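Local coordinates for protein toll (Drosophila melanogaster, PDB 4LXR) that serves as the cell-surface receptor for the cleaved cytokine spaetzle C-106, switching on the Toll pathway in antifungal defence and in dorsal-ventral patterning of the embryo, at residues S90-Y94 and L95-S99. Numbering follows the deposited sequence.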
# COMPACT_ATOMS: atom_id res chain seq x y z
N SER A 90 31.89 -40.81 9.84
CA SER A 90 33.04 -41.04 8.98
C SER A 90 33.14 -40.05 7.81
O SER A 90 34.24 -39.66 7.42
CB SER A 90 33.06 -42.49 8.48
OG SER A 90 33.38 -43.36 9.55
N ILE A 91 32.01 -39.66 7.24
CA ILE A 91 32.03 -38.58 6.24
C ILE A 91 32.51 -37.28 6.90
O ILE A 91 33.39 -36.59 6.37
CB ILE A 91 30.65 -38.37 5.59
CG1 ILE A 91 30.32 -39.55 4.68
CG2 ILE A 91 30.62 -37.07 4.79
CD1 ILE A 91 28.84 -39.81 4.54
N LEU A 92 31.96 -36.97 8.07
CA LEU A 92 32.34 -35.76 8.80
C LEU A 92 33.83 -35.77 9.23
O LEU A 92 34.51 -34.73 9.13
CB LEU A 92 31.40 -35.50 9.98
CG LEU A 92 29.89 -35.49 9.68
CD1 LEU A 92 29.07 -34.98 10.86
CD2 LEU A 92 29.56 -34.72 8.43
N ASP A 93 34.33 -36.93 9.68
CA ASP A 93 35.75 -37.06 10.00
C ASP A 93 36.60 -36.72 8.78
O ASP A 93 37.58 -36.00 8.89
CB ASP A 93 36.14 -38.47 10.47
CG ASP A 93 35.41 -38.91 11.73
OD1 ASP A 93 34.95 -38.04 12.49
OD2 ASP A 93 35.30 -40.13 11.96
N TYR A 94 36.21 -37.26 7.63
CA TYR A 94 36.95 -37.09 6.38
C TYR A 94 37.11 -35.61 6.06
O TYR A 94 38.16 -35.17 5.59
CB TYR A 94 36.21 -37.77 5.23
CG TYR A 94 37.03 -37.91 3.97
CD1 TYR A 94 37.99 -38.92 3.86
CD2 TYR A 94 36.85 -37.05 2.89
CE1 TYR A 94 38.74 -39.06 2.71
CE2 TYR A 94 37.59 -37.18 1.74
CZ TYR A 94 38.54 -38.19 1.65
OH TYR A 94 39.29 -38.33 0.51
N LEU A 95 36.06 -34.84 6.33
CA LEU A 95 36.06 -33.42 6.07
C LEU A 95 36.70 -32.65 7.21
O LEU A 95 36.84 -31.42 7.15
CB LEU A 95 34.63 -32.95 5.83
CG LEU A 95 34.01 -33.55 4.57
CD1 LEU A 95 32.52 -33.16 4.44
CD2 LEU A 95 34.83 -33.08 3.36
N GLY A 96 37.11 -33.36 8.25
CA GLY A 96 37.73 -32.74 9.41
C GLY A 96 36.76 -31.89 10.23
O GLY A 96 37.16 -30.90 10.86
N ILE A 97 35.48 -32.27 10.22
CA ILE A 97 34.46 -31.53 10.97
C ILE A 97 34.53 -31.94 12.44
O ILE A 97 34.58 -33.12 12.75
CB ILE A 97 33.05 -31.80 10.41
CG1 ILE A 97 32.89 -31.08 9.06
CG2 ILE A 97 31.98 -31.32 11.39
CD1 ILE A 97 31.67 -31.50 8.28
N VAL A 98 34.57 -30.96 13.34
CA VAL A 98 34.75 -31.29 14.75
C VAL A 98 33.54 -30.91 15.61
O VAL A 98 33.01 -29.80 15.49
CB VAL A 98 36.05 -30.66 15.33
CG1 VAL A 98 36.07 -30.78 16.85
CG2 VAL A 98 37.28 -31.33 14.72
N SER A 99 33.10 -31.86 16.43
CA SER A 99 32.07 -31.64 17.45
C SER A 99 30.90 -30.77 17.02
O SER A 99 30.68 -29.69 17.57
CB SER A 99 32.71 -31.07 18.72
OG SER A 99 33.25 -29.79 18.48
O HOH W 1 35.22 -35.59 13.04
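A Schellman motif closes the C-terminal end of helix 88-94, joining Leu-92 and Asp-93 of its last turn to Gly-96 and Ile-97 as the chain turns into a short strand. Gly-96 carries the reversal with a positive phi of 69°. The two bonds that define the motif run back into the helix: Ile-97 N donates to Leu-92 O at 2.9 Å, nearly straight at 164°, and Gly-96 N reaches Asp-93 O at 2.8 Å from above the carbonyl plane. One residue earlier, Leu-95 N still makes a helical i to i+4 bond to Ile-91 O (3.2 Å), with a weak second one to Leu-92 O. The carbonyl of Leu-92 thus faces the turn, and the root of the Ile-97 side chain lies against it, CB 3.5 Å from Leu-92 O. This brings the apolar branches together across the cap: Ile-97 CG1 is anti to its own carbonyl carbon (chi1 -73°), and its terminal CD1 meets Leu-92 CD2 at 3.9 Å, the two side chains crossing at a slant. Leu-95 folds back along the last turn, its CG 3.6 Å from Ile-91 O. On the polar side a water links Asp-93 OD1 to Ile-97 O, while OD2 forms a salt bridge with Arg-121. In the N-terminal part of the extracellular leucine-rich-repeat domain, Leu-92 and Ile-97 pack on Val-75 of strand 74-78, Leu-95 reaches Ile-50 of strand 47-52, and strand 97-98 pairs in parallel with strand 70-72.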